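Local coordinates for putative lipoprotein (Clostridium difficile, PDB 4EXR) that is of unknown function but carries two PepSY-type (peptidase propeptide and YPEB) domains joined in one antiparallel sheet, and forms a dimer, at residues N24-D29 / Q118-A123; I40-D43 / D49-D52; D43-A48 / D89-L94; K125-I130 / Y156-D161. All coordinates share one frame; numbering follows the deposited sequence. Where two conformers were deposited one is given.

Contact 1: residues N24-D29 / Q118-A123; sequences NLMEQD and QAMEIA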
loop_
_atom_site.group_PDB
_atom_site.type_symbol
_atom_site.label_atom_id
_atom_site.label_comp_id
_atom_site.label_asym_id
_atom_site.label_seq_id
_atom_site.Cartn_x
_atom_site.Cartn_y
_atom_site.Cartn_z
ATOM N N ASN A 24 14.494 1.738 -23.145
ATOM C CA ASN A 24 14.447 0.442 -23.815
ATOM C C ASN A 24 14.905 -0.665 -22.872
ATOM O O ASN A 24 16.080 -0.732 -22.518
ATOM C CB ASN A 24 15.315 0.457 -25.078
ATOM C CG ASN A 24 14.960 -0.654 -26.055
ATOM O OD1 ASN A 24 14.294 -1.629 -25.704
ATOM N ND2 ASN A 24 15.401 -0.505 -27.292
ATOM N N LEU A 25 13.979 -1.527 -22.457
ATOM C CA LEU A 25 14.325 -2.634 -21.573
ATOM C C LEU A 25 15.299 -3.592 -22.242
ATOM O O LEU A 25 16.063 -4.282 -21.568
ATOM C CB LEU A 25 13.077 -3.406 -21.127
ATOM C CG LEU A 25 12.091 -2.752 -20.164
ATOM C CD1 LEU A 25 11.127 -3.806 -19.617
ATOM C CD2 LEU A 25 12.826 -2.045 -19.039
HETATM N N MSE A 26 15.263 -3.635 -23.569
HETATM C CA MSE A 26 16.143 -4.513 -24.332
HETATM C C MSE A 26 17.602 -4.057 -24.305
HETATM O O MSE A 26 18.512 -4.852 -24.553
HETATM C CB MSE A 26 15.655 -4.630 -25.777
HETATM C CG MSE A 26 14.562 -5.662 -25.952
HETATM SE SE MSE A 26 15.298 -7.466 -25.783
HETATM C CE MSE A 26 15.881 -7.701 -27.637
ATOM N N GLU A 27 17.825 -2.781 -24.005
ATOM C CA GLU A 27 19.181 -2.249 -23.970
ATOM C C GLU A 27 19.662 -2.052 -22.536
ATOM O O GLU A 27 20.634 -1.335 -22.291
ATOM C CB GLU A 27 19.267 -0.942 -24.772
ATOM C CG GLU A 27 19.003 -1.139 -26.263
ATOM C CD GLU A 27 18.890 0.168 -27.033
ATOM O OE1 GLU A 27 18.728 1.229 -26.394
ATOM O OE2 GLU A 27 18.961 0.128 -28.282
ATOM N N GLN A 28 18.971 -2.681 -21.588
ATOM C CA GLN A 28 19.364 -2.596 -20.184
ATOM C C GLN A 28 19.943 -3.921 -19.711
ATOM O O GLN A 28 19.596 -4.982 -20.232
ATOM C CB GLN A 28 18.160 -2.226 -19.301
ATOM C CG GLN A 28 17.619 -0.825 -19.530
ATOM C CD GLN A 28 18.565 0.260 -19.058
ATOM O OE1 GLN A 28 19.274 0.101 -18.059
ATOM N NE2 GLN A 28 18.581 1.376 -19.776
ATOM N N ASP A 29 20.831 -3.860 -18.724
ATOM C CA ASP A 29 21.181 -5.059 -17.974
ATOM C C ASP A 29 20.648 -4.929 -16.560
ATOM O O ASP A 29 20.874 -3.916 -15.902
ATOM C CB ASP A 29 22.694 -5.285 -17.923
ATOM C CG ASP A 29 23.076 -6.393 -16.944
ATOM O OD1 ASP A 29 23.043 -7.578 -17.347
ATOM O OD2 ASP A 29 23.382 -6.083 -15.766
ATOM N N GLN A 118 14.265 -13.767 -23.769
ATOM C CA GLN A 118 13.740 -14.603 -24.841
ATOM C C GLN A 118 12.333 -14.200 -25.285
ATOM O O GLN A 118 12.037 -14.186 -26.476
ATOM C CB GLN A 118 13.789 -16.084 -24.443
ATOM C CG GLN A 118 15.211 -16.649 -24.419
ATOM C CD GLN A 118 15.302 -17.996 -23.718
ATOM O OE1 GLN A 118 14.521 -18.294 -22.815
ATOM N NE2 GLN A 118 16.266 -18.813 -24.131
ATOM N N ALA A 119 11.460 -13.872 -24.337
ATOM C CA ALA A 119 10.111 -13.446 -24.699
ATOM C C ALA A 119 10.106 -12.115 -25.456
ATOM O O ALA A 119 9.367 -11.953 -26.431
ATOM C CB ALA A 119 9.214 -13.360 -23.458
HETATM N N MSE A 120 10.915 -11.163 -24.994
HETATM C CA MSE A 120 11.018 -9.856 -25.640
HETATM C C MSE A 120 11.539 -9.959 -27.082
HETATM O O MSE A 120 11.060 -9.256 -27.980
HETATM C CB MSE A 120 11.927 -8.924 -24.838
HETATM C CG MSE A 120 11.363 -8.470 -23.493
HETATM SE SE MSE A 120 12.532 -7.131 -22.624
HETATM C CE MSE A 120 13.706 -8.271 -21.569
ATOM N N GLU A 121 12.510 -10.840 -27.306
ATOM C CA GLU A 121 13.021 -11.075 -28.667
ATOM C C GLU A 121 11.944 -11.632 -29.596
ATOM O O GLU A 121 11.830 -11.214 -30.742
ATOM C CB GLU A 121 14.231 -12.006 -28.638
ATOM C CG GLU A 121 15.479 -11.374 -28.043
ATOM C CD GLU A 121 16.562 -12.392 -27.742
ATOM O OE1 GLU A 121 16.332 -13.606 -27.961
ATOM O OE2 GLU A 121 17.642 -11.972 -27.276
ATOM N N ILE A 122 11.151 -12.574 -29.100
ATOM C CA ILE A 122 10.035 -13.111 -29.872
ATOM C C ILE A 122 9.010 -12.022 -30.207
ATOM O O ILE A 122 8.535 -11.917 -31.343
ATOM C CB ILE A 122 9.346 -14.281 -29.126
ATOM C CG1 ILE A 122 10.237 -15.525 -29.175
ATOM C CG2 ILE A 122 7.976 -14.578 -29.734
ATOM C CD1 ILE A 122 9.792 -16.654 -28.265
ATOM N N ALA A 123 8.677 -11.202 -29.215
ATOM C CA ALA A 123 7.705 -10.127 -29.411
ATOM C C ALA A 123 8.204 -9.087 -30.414
ATOM O O ALA A 123 7.434 -8.558 -31.221
ATOM C CB ALA A 123 7.373 -9.462 -28.077
#
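Met26, on a short 3-10 turn of the N-terminal loop, meets Met120 and Glu121 on one face of helix 116-126. Both methionines are present as selenomethionine, so selenium takes the place of sulfur in each thioether. No hydrogen bond crosses the contact: van der Waals packing holds it, burying 199 Å² summed over both segments.

From CB, the Met26 chain leaves anti to the carbonyl carbon (chi1 -83°), then bends at chi2 and again at chi3 (-86°). CG lies 4.2 Å from Met120 SE. The next atom, Met26 SE, rests 3.8 Å from Met120 CB, nearer the helix backbone. The methyl at the tip, Met26 CE, continues past Met120 and ends 3.7 Å from Glu121 CG, touching the aliphatic part of that side chain. Met26 and Met120 therefore run antiparallel alongside one another, each selenium beside a carbon of its neighbour, whereas Glu121 crosses Met26 at about a right angle. Met120 SE also reaches Leu25 CB at 4.1 Å.

The turn presenting Met26 is braced from within: Met26 N donates to Asn24 OD1 at 3.1 Å, an Asx turn. This N-H approaches from above the carbonyl plane of the Asn24 amide, 49° out of it.

Beneath the contact runs the sheet. Both Met26 and Met120 touch Val131 of strand 130-139, and Met120 adds Ile147 of strand 142-151. Leu25, hydrogen-bonded through its backbone to Val131, spreads to Trp134 and Phe62, so the N-terminal loop packs against the helix and also touches strands 130-139 and 61-69.

Contact 2: residues I40-D43 / D49-D52; sequences IFKD and DIVD. With NA (sodium ion), chain B.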
loop_
_atom_site.group_PDB
_atom_site.type_symbol
_atom_site.label_atom_id
_atom_site.label_comp_id
_atom_site.label_asym_id
_atom_site.label_seq_id
_atom_site.Cartn_x
_atom_site.Cartn_y
_atom_site.Cartn_z
ATOM N N ILE A 40 12.823 -13.536 -3.394
ATOM C CA ILE A 40 12.656 -12.589 -2.294
ATOM C C ILE A 40 11.199 -12.610 -1.820
ATOM O O ILE A 40 10.910 -12.698 -0.619
ATOM C CB ILE A 40 13.061 -11.155 -2.719
ATOM C CG1 ILE A 40 14.583 -11.052 -2.879
ATOM C CG2 ILE A 40 12.595 -10.129 -1.697
ATOM C CD1 ILE A 40 15.011 -9.831 -3.652
ATOM N N PHE A 41 10.275 -12.570 -2.773
ATOM C CA PHE A 41 8.858 -12.599 -2.431
ATOM C C PHE A 41 8.497 -13.903 -1.700
ATOM O O PHE A 41 7.847 -13.888 -0.651
ATOM C CB PHE A 41 8.005 -12.454 -3.698
ATOM C CG PHE A 41 6.525 -12.465 -3.429
ATOM C CD1 PHE A 41 5.821 -13.660 -3.381
ATOM C CD2 PHE A 41 5.843 -11.277 -3.214
ATOM C CE1 PHE A 41 4.458 -13.680 -3.109
ATOM C CE2 PHE A 41 4.479 -11.288 -2.948
ATOM C CZ PHE A 41 3.789 -12.496 -2.902
ATOM N N LYS A 42 8.914 -15.026 -2.269
ATOM C CA LYS A 42 8.535 -16.335 -1.742
ATOM C C LYS A 42 9.156 -16.596 -0.380
ATOM O O LYS A 42 8.581 -17.293 0.458
ATOM C CB LYS A 42 8.965 -17.427 -2.711
ATOM C CG LYS A 42 8.064 -17.580 -3.912
ATOM C CD LYS A 42 8.532 -18.758 -4.731
ATOM C CE LYS A 42 7.467 -19.213 -5.700
ATOM N NZ LYS A 42 7.980 -20.316 -6.562
ATOM N N ASP A 43 10.341 -16.041 -0.169
ATOM C CA ASP A 43 11.020 -16.176 1.108
ATOM C C ASP A 43 10.282 -15.432 2.225
ATOM O O ASP A 43 10.268 -15.882 3.374
ATOM C CB ASP A 43 12.459 -15.678 0.999
ATOM C CG ASP A 43 13.229 -15.840 2.294
ATOM O OD1 ASP A 43 13.022 -16.865 2.981
ATOM O OD2 ASP A 43 14.033 -14.942 2.628
ATOM N N ASP A 49 0.919 -17.632 -3.254
ATOM C CA ASP A 49 1.118 -17.946 -4.665
ATOM C C ASP A 49 1.257 -16.659 -5.455
ATOM O O ASP A 49 0.463 -15.746 -5.283
ATOM C CB ASP A 49 -0.075 -18.709 -5.229
ATOM C CG ASP A 49 -0.252 -20.065 -4.587
ATOM O OD1 ASP A 49 0.762 -20.772 -4.390
ATOM O OD2 ASP A 49 -1.407 -20.411 -4.267
ATOM N N ILE A 50 2.239 -16.594 -6.345
ATOM C CA ILE A 50 2.415 -15.397 -7.162
ATOM C C ILE A 50 1.360 -15.339 -8.252
ATOM O O ILE A 50 1.144 -16.317 -8.976
ATOM C CB ILE A 50 3.824 -15.356 -7.798
ATOM C CG1 ILE A 50 4.873 -15.183 -6.693
ATOM C CG2 ILE A 50 3.908 -14.235 -8.844
ATOM C CD1 ILE A 50 6.331 -15.192 -7.201
ATOM N N VAL A 51 0.702 -14.192 -8.367
ATOM C CA VAL A 51 -0.364 -14.031 -9.350
ATOM C C VAL A 51 -0.026 -13.000 -10.437
ATOM O O VAL A 51 -0.656 -12.975 -11.480
ATOM C CB VAL A 51 -1.743 -13.686 -8.672
ATOM C CG1 VAL A 51 -2.187 -14.818 -7.731
ATOM C CG2 VAL A 51 -1.672 -12.353 -7.923
ATOM N N ASP A 52 0.971 -12.153 -10.191
ATOM C CA ASP A 52 1.414 -11.172 -11.187
ATOM C C ASP A 52 2.877 -10.846 -10.942
ATOM O O ASP A 52 3.325 -10.798 -9.789
ATOM C CB ASP A 52 0.600 -9.859 -11.125
ATOM C CG ASP A 52 -0.866 -10.035 -11.533
ATOM O OD1 ASP A 52 -1.144 -10.292 -12.735
ATOM O OD2 ASP A 52 -1.745 -9.878 -10.649
HETATM NA NA NA B . -2.388 -12.279 -12.929
HETATM O O HOH W 1 -3.824 -11.445 -11.243
HETATM O O HOH W 2 -3.104 -14.506 -13.092
#
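Phe41 and Lys42 on helix 34-44 face Ile50 near the start of strand 49-58, the closest CA pair being Lys42 and Asp49, 8.1 Å apart. This is helix-on-sheet packing within the first PepSY-type unit, where a helix lies across an antiparallel sheet and the chain turns directly from one into the other. The strand is not regular: Val51 and Asp52 both face Glu67 on strand 61-69, a classic beta bulge, and Val51 has the near-helical psi of -17° that such a bulge entails.

Between helix and strand the contact is apolar, with no hydrogen bond. Phe41 holds its ring carbon CG anti to the backbone N (chi1 -180°), which carries the ring down to the strand. Its CD1 lies 3.8 Å from Ile50 CG1, and CE1 is 3.9 Å from the same Ile50 CG1; the approach is oblique to the ring. Phe41 and Ile50 overlap side by side, pointing opposite ways. Ile50 CD1 also comes near Lys42 CG (4.4 Å). Val66 of strand 61-69 packs on both Phe41 and Ile50, while Tyr75 and Met77 of strand 73-80 also pack on Phe41.

Beyond Ile50 the bulge supplies a sodium site. Val51 O and Asp52 OD1 each bind the metal, with two waters and Asp137 OD1 from strand 130-139 completing five observed ligands. Asp52 uses a single oxygen: OD1 stands 2.4 Å from the sodium, whereas OD2 accepts a hydrogen bond from a metal-bound water whose oxygen is 2.7 Å from Asp52 OD2.

Contact 3: residues D43-A48 / D89-L94; sequences DKYKDA and DKTEKL. With PO4 (phosphate ion), chain C; PO4 (phosphate ion), chain D.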
loop_
_atom_site.group_PDB
_atom_site.type_symbol
_atom_site.label_atom_id
_atom_site.label_comp_id
_atom_site.label_asym_id
_atom_site.label_seq_id
_atom_site.Cartn_x
_atom_site.Cartn_y
_atom_site.Cartn_z
ATOM N N ASP A 43 10.341 -16.041 -0.169
ATOM C CA ASP A 43 11.020 -16.176 1.108
ATOM C C ASP A 43 10.282 -15.432 2.225
ATOM O O ASP A 43 10.268 -15.882 3.374
ATOM C CB ASP A 43 12.459 -15.678 0.999
ATOM C CG ASP A 43 13.229 -15.840 2.294
ATOM O OD1 ASP A 43 13.022 -16.865 2.981
ATOM O OD2 ASP A 43 14.033 -14.942 2.628
ATOM N N LYS A 44 9.667 -14.304 1.884
ATOM C CA LYS A 44 8.961 -13.483 2.869
ATOM C C LYS A 44 7.545 -14.000 3.122
ATOM O O LYS A 44 7.050 -13.982 4.251
ATOM C CB LYS A 44 8.898 -12.026 2.401
ATOM C CG LYS A 44 8.115 -11.100 3.326
ATOM C CD LYS A 44 9.028 -10.388 4.308
ATOM C CE LYS A 44 8.233 -9.667 5.396
ATOM N NZ LYS A 44 7.484 -8.473 4.904
ATOM N N TYR A 45 6.894 -14.448 2.055
ATOM C CA TYR A 45 5.518 -14.907 2.116
ATOM C C TYR A 45 5.493 -16.360 1.653
ATOM O O TYR A 45 5.139 -16.669 0.512
ATOM C CB TYR A 45 4.633 -13.992 1.263
ATOM C CG TYR A 45 4.658 -12.563 1.764
ATOM C CD1 TYR A 45 4.190 -12.252 3.038
ATOM C CD2 TYR A 45 5.166 -11.524 0.978
ATOM C CE1 TYR A 45 4.221 -10.956 3.520
ATOM C CE2 TYR A 45 5.202 -10.215 1.458
ATOM C CZ TYR A 45 4.726 -9.941 2.725
ATOM O OH TYR A 45 4.741 -8.651 3.212
ATOM N N LYS A 46 5.864 -17.246 2.572
ATOM C CA LYS A 46 6.145 -18.643 2.256
ATOM C C LYS A 46 4.926 -19.451 1.821
ATOM O O LYS A 46 5.073 -20.495 1.193
ATOM C CB LYS A 46 6.832 -19.321 3.447
ATOM C CG LYS A 46 8.151 -18.666 3.837
ATOM C CD LYS A 46 8.755 -19.298 5.080
ATOM C CE LYS A 46 10.048 -18.595 5.472
ATOM N NZ LYS A 46 11.061 -18.647 4.377
ATOM N N ASP A 47 3.732 -18.967 2.145
ATOM C CA ASP A 47 2.502 -19.681 1.783
ATOM C C ASP A 47 1.741 -19.022 0.628
ATOM O O ASP A 47 0.674 -19.490 0.219
ATOM C CB ASP A 47 1.586 -19.828 3.004
ATOM C CG ASP A 47 0.479 -20.850 2.784
ATOM O OD1 ASP A 47 0.725 -21.851 2.070
ATOM O OD2 ASP A 47 -0.636 -20.643 3.310
ATOM N N ALA A 48 2.293 -17.940 0.088
ATOM C CA ALA A 48 1.594 -17.195 -0.956
ATOM C C ALA A 48 1.890 -17.751 -2.353
ATOM O O ALA A 48 2.984 -18.258 -2.608
ATOM C CB ALA A 48 1.985 -15.711 -0.893
ATOM N N ASP A 89 6.411 -2.970 0.420
ATOM C CA ASP A 89 5.995 -4.285 0.889
ATOM C C ASP A 89 4.618 -4.081 1.519
ATOM O O ASP A 89 4.504 -3.496 2.598
ATOM C CB ASP A 89 7.006 -4.815 1.910
ATOM C CG ASP A 89 6.685 -6.221 2.400
ATOM O OD1 ASP A 89 5.558 -6.720 2.170
ATOM O OD2 ASP A 89 7.564 -6.824 3.050
ATOM N N LYS A 90 3.582 -4.541 0.827
ATOM C CA LYS A 90 2.216 -4.228 1.220
ATOM C C LYS A 90 1.389 -5.499 1.376
ATOM O O LYS A 90 1.381 -6.354 0.489
ATOM C CB LYS A 90 1.587 -3.318 0.166
ATOM C CG LYS A 90 0.165 -2.880 0.459
ATOM C CD LYS A 90 -0.397 -2.188 -0.762
ATOM C CE LYS A 90 -1.706 -1.499 -0.483
ATOM N NZ LYS A 90 -2.339 -1.059 -1.760
ATOM N N THR A 91 0.717 -5.617 2.520
ATOM C CA THR A 91 -0.238 -6.689 2.772
ATOM C C THR A 91 -1.614 -6.041 2.909
ATOM O O THR A 91 -1.740 -5.022 3.581
ATOM C CB THR A 91 0.072 -7.387 4.114
ATOM O OG1 THR A 91 1.413 -7.895 4.097
ATOM C CG2 THR A 91 -0.917 -8.537 4.377
ATOM N N GLU A 92 -2.636 -6.626 2.287
ATOM C CA GLU A 92 -4.016 -6.173 2.476
ATOM C C GLU A 92 -4.924 -7.383 2.593
ATOM O O GLU A 92 -4.759 -8.355 1.857
ATOM C CB GLU A 92 -4.510 -5.372 1.268
ATOM C CG GLU A 92 -4.162 -3.904 1.218
ATOM C CD GLU A 92 -4.832 -3.216 0.034
ATOM O OE1 GLU A 92 -4.301 -3.318 -1.093
ATOM O OE2 GLU A 92 -5.903 -2.599 0.224
ATOM N N LYS A 93 -5.902 -7.307 3.485
ATOM C CA LYS A 93 -6.919 -8.355 3.584
ATOM C C LYS A 93 -7.650 -8.510 2.241
ATOM O O LYS A 93 -7.985 -7.516 1.599
ATOM C CB LYS A 93 -7.916 -7.982 4.686
ATOM C CG LYS A 93 -8.883 -9.078 5.044
ATOM C CD LYS A 93 -8.392 -9.845 6.248
ATOM C CE LYS A 93 -9.514 -10.051 7.256
ATOM N NZ LYS A 93 -10.680 -10.750 6.647
ATOM N N LEU A 94 -7.870 -9.749 1.799
ATOM C CA LEU A 94 -8.590 -9.993 0.548
ATOM C C LEU A 94 -10.065 -9.625 0.717
ATOM O O LEU A 94 -10.608 -9.718 1.816
ATOM C CB LEU A 94 -8.506 -11.476 0.143
ATOM C CG LEU A 94 -7.182 -12.054 -0.363
ATOM C CD1 LEU A 94 -7.269 -13.573 -0.453
ATOM C CD2 LEU A 94 -6.789 -11.456 -1.711
HETATM P P PO4 C . -0.051 1.518 -3.744
HETATM O O1 PO4 C . -0.125 2.066 -5.149
HETATM O O2 PO4 C . 0.745 2.467 -2.879
HETATM O O3 PO4 C . -1.440 1.351 -3.185
HETATM O O4 PO4 C . 0.645 0.192 -3.778
HETATM P P PO4 D . -3.159 2.514 -0.151
HETATM O O1 PO4 D . -4.303 3.498 -0.223
HETATM O O2 PO4 D . -3.632 1.160 -0.624
HETATM O O3 PO4 D . -2.017 2.992 -1.010
HETATM O O4 PO4 D . -2.708 2.401 1.274
#
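Lys44 and Tyr45 converge from the end of helix 34-44 on the carboxylate of Asp89 in strand 86-93. After Asp43 the helix ends, and Lys44 sends its side chain across the gap, bent at chi2 and chi4. Lys44 NZ forms a salt bridge with Asp89 OD2; the modelled separation of 2.5 Å is very short and its exact value doubtful. On the way, Lys44 CG passes over the centre of the Tyr45 ring, 3.5 Å above its plane.

Tyr45 is the first residue to leave helical angles. Its CG sits anti to the carbonyl carbon (chi1 -61°), directing the phenol to the strand, where Tyr45 OH donates to Asp89 OD1 in another very short bond of doubtful length. Asp89 OD1 lies at the ring edge, in plane, while the carboxylate plane stands 86° from that of the ring. Lys44 NZ also donates to Tyr45 OH, at 3.2 Å, so the ammonium, hydroxyl and carboxylate lie together. Asp89 is buried, and the lysine probably offsets its charge. Lys46 folds back, its NZ bonded to Asp43 O and, in a salt bridge, to Asp43 OD1, both at 3.0 Å. A type I beta turn runs from Tyr45 to Ala48, closed by Ala48 N donating to Tyr45 O.

Lys90 points away from the helix and binds two phosphate ions, probably from the crystallisation liquor. Residues Asp89 to Glu92 pair antiparallel with a strand of the second subunit: a sheet continued across the interface by edge-strand pairing, consistent with the YPEB-domain dimer.

Contact 4: residues K125-I130 / Y156-D161; sequences KEQNGI and YDIKVD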
loop_
_atom_site.group_PDB
_atom_site.type_symbol
_atom_site.label_atom_id
_atom_site.label_comp_id
_atom_site.label_asym_id
_atom_site.label_seq_id
_atom_site.Cartn_x
_atom_site.Cartn_y
_atom_site.Cartn_z
ATOM N N LYS A 125 10.142 -9.542 -32.936
ATOM C CA LYS A 125 10.100 -10.082 -34.290
ATOM C C LYS A 125 8.681 -10.054 -34.836
ATOM O O LYS A 125 8.467 -10.142 -36.044
ATOM C CB LYS A 125 10.646 -11.513 -34.326
ATOM C CG LYS A 125 12.092 -11.632 -33.883
ATOM C CD LYS A 125 12.879 -12.545 -34.804
ATOM C CE LYS A 125 12.356 -13.962 -34.788
ATOM N NZ LYS A 125 13.074 -14.794 -35.796
ATOM N N GLU A 126 7.710 -9.945 -33.939
ATOM C CA GLU A 126 6.309 -9.845 -34.333
ATOM C C GLU A 126 5.938 -8.385 -34.583
ATOM O O GLU A 126 5.071 -8.074 -35.407
ATOM C CB GLU A 126 5.405 -10.430 -33.245
ATOM C CG GLU A 126 3.944 -10.499 -33.631
ATOM C CD GLU A 126 3.686 -11.502 -34.747
ATOM O OE1 GLU A 126 4.485 -12.458 -34.889
ATOM O OE2 GLU A 126 2.685 -11.332 -35.481
ATOM N N GLN A 127 6.611 -7.495 -33.864
ATOM C CA GLN A 127 6.273 -6.081 -33.874
ATOM C C GLN A 127 7.484 -5.287 -33.422
ATOM O O GLN A 127 7.788 -5.251 -32.229
ATOM C CB GLN A 127 5.102 -5.823 -32.921
ATOM C CG GLN A 127 4.743 -4.354 -32.753
ATOM C CD GLN A 127 4.396 -3.687 -34.073
ATOM O OE1 GLN A 127 3.450 -4.088 -34.754
ATOM N NE2 GLN A 127 5.173 -2.671 -34.448
ATOM N N ASN A 128 8.195 -4.669 -34.366
ATOM C CA ASN A 128 9.370 -3.892 -33.982
ATOM C C ASN A 128 8.996 -2.659 -33.161
ATOM O O ASN A 128 7.828 -2.274 -33.077
ATOM C CB ASN A 128 10.232 -3.504 -35.191
ATOM C CG ASN A 128 11.670 -3.180 -34.800
ATOM O OD1 ASN A 128 12.147 -3.601 -33.743
ATOM N ND2 ASN A 128 12.362 -2.429 -35.645
ATOM N N GLY A 129 9.996 -2.068 -32.524
ATOM C CA GLY A 129 9.782 -0.903 -31.695
ATOM C C GLY A 129 10.656 -0.983 -30.470
ATOM O O GLY A 129 11.685 -1.655 -30.484
ATOM N N ILE A 130 10.231 -0.301 -29.412
ATOM C CA ILE A 130 10.958 -0.250 -28.153
ATOM C C ILE A 130 10.142 -0.910 -27.037
ATOM O O ILE A 130 8.979 -0.559 -26.826
ATOM C CB ILE A 130 11.224 1.210 -27.744
ATOM C CG1 ILE A 130 12.002 1.949 -28.840
ATOM C CG2 ILE A 130 11.954 1.270 -26.417
ATOM C CD1 ILE A 130 13.326 1.311 -29.196
ATOM N N TYR A 156 1.715 -1.308 -28.330
ATOM C CA TYR A 156 1.296 -2.668 -28.644
ATOM C C TYR A 156 1.578 -3.576 -27.464
ATOM O O TYR A 156 2.639 -3.488 -26.842
ATOM C CB TYR A 156 2.044 -3.201 -29.877
ATOM C CG TYR A 156 1.768 -2.438 -31.153
ATOM C CD1 TYR A 156 2.546 -1.347 -31.514
ATOM C CD2 TYR A 156 0.729 -2.811 -32.000
ATOM C CE1 TYR A 156 2.297 -0.642 -32.677
ATOM C CE2 TYR A 156 0.472 -2.111 -33.170
ATOM C CZ TYR A 156 1.260 -1.026 -33.502
ATOM O OH TYR A 156 1.014 -0.320 -34.660
ATOM N N ASP A 157 0.616 -4.437 -27.147
ATOM C CA ASP A 157 0.833 -5.506 -26.187
ATOM C C ASP A 157 0.917 -6.821 -26.952
ATOM O O ASP A 157 0.002 -7.180 -27.702
ATOM C CB ASP A 157 -0.294 -5.552 -25.152
ATOM C CG ASP A 157 -0.209 -4.416 -24.137
ATOM O OD1 ASP A 157 0.916 -3.988 -23.803
ATOM O OD2 ASP A 157 -1.271 -3.958 -23.666
ATOM N N ILE A 158 2.034 -7.517 -26.789
ATOM C CA ILE A 158 2.243 -8.795 -27.440
ATOM C C ILE A 158 2.247 -9.863 -26.356
ATOM O O ILE A 158 3.035 -9.781 -25.414
ATOM C CB ILE A 158 3.618 -8.856 -28.149
ATOM C CG1 ILE A 158 3.883 -7.591 -28.974
ATOM C CG2 ILE A 158 3.730 -10.136 -28.994
ATOM C CD1 ILE A 158 2.994 -7.438 -30.178
ATOM N N LYS A 159 1.383 -10.861 -26.486
ATOM C CA LYS A 159 1.362 -11.957 -25.528
ATOM C C LYS A 159 2.082 -13.167 -26.099
ATOM O O LYS A 159 1.781 -13.614 -27.211
ATOM C CB LYS A 159 -0.075 -12.288 -25.119
ATOM C CG LYS A 159 -0.769 -11.087 -24.490
ATOM C CD LYS A 159 -2.185 -11.376 -24.028
ATOM C CE LYS A 159 -2.752 -10.149 -23.315
ATOM N NZ LYS A 159 -4.164 -10.335 -22.900
ATOM N N VAL A 160 3.059 -13.664 -25.344
ATOM C CA VAL A 160 3.883 -14.791 -25.764
ATOM C C VAL A 160 3.741 -15.941 -24.761
ATOM O O VAL A 160 3.958 -15.737 -23.567
ATOM C CB VAL A 160 5.372 -14.373 -25.825
ATOM C CG1 VAL A 160 6.257 -15.551 -26.205
ATOM C CG2 VAL A 160 5.579 -13.185 -26.779
ATOM N N ASP A 161 3.374 -17.138 -25.236
ATOM C CA ASP A 161 3.335 -18.331 -24.376
ATOM C C ASP A 161 4.674 -18.516 -23.661
ATOM O O ASP A 161 5.733 -18.577 -24.299
ATOM C CB ASP A 161 3.016 -19.588 -25.192
ATOM C CG ASP A 161 2.793 -20.810 -24.312
ATOM O OD1 ASP A 161 3.764 -21.290 -23.682
ATOM O OD2 ASP A 161 1.645 -21.299 -24.253
#
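Gln127, where helix 116-126 gives way to loop, stands over Tyr156 and Ile158 of strand 154-161, with Gln127 CA 8.0 Å from Tyr156 CA. The backbone here has left the helix: Gln127 is extended, and two residues later Gly129 takes a positive phi of 142°, a conformation suited to glycine.

Every close contact across the two segments is made by the side chain of Gln127. CG lies anti to the backbone N (chi1 175°), and a bend at chi2 then lays the amide flat over the phenol. The amide and ring planes are only 2° apart, the signature of a stack and not of an edge contact. Gln127 OE1 sits 3.8 Å above the Tyr156 ring plane, over its centre, and Gln127 NE2 lies above the rim at 3.9 Å from Tyr156 CE1. Earlier in the side chain, Gln127 CG makes a CH-pi contact with the same ring, 4.2 Å from the Tyr156 centroid. Lower still, Gln127 CB meets Ile158 CD1 at 3.8 Å, so one side chain spans two successive inward-facing residues of the strand.

The rotation of the amide is held from its own loop: Gln127 NE2 donates to Asn128 O at 3.0 Å, nearly straight and on a lone pair in the carbonyl plane. The partner lies close to the plane of the Gln127 amide, compatible with the flat stack.

Ile158 reaches further, touching Ala123 on helix 116-126, Ile149 on strand 142-151 and Val170 on strand 167-172. The contact thus seats the C-terminal end of the helix on three neighbouring strands of the second PepSY-type unit.

How the contacts relate
From the N terminus, contact 1 opens first and closes 89 residues later, tying the leading loop to helix 116-126. Nested inside that long loop are contacts 2 and 3, which both leave helix 34-44 and share Asp43: contact 2 closes a short turn onto strand 49-58, while contact 3 spans three strands to reach strand 86-93 at the dimer edge. They touch where Phe41 packs on Ala48. Contact 4 opens only after contact 1 has closed, and the two share helix 116-126, with Ala123 against Ile158. Contacts 2 and 3 lie around helix 34-44 and contacts 1 and 4 around helix 116-126, on opposite sides of the chain's centre, joined through a common sheet.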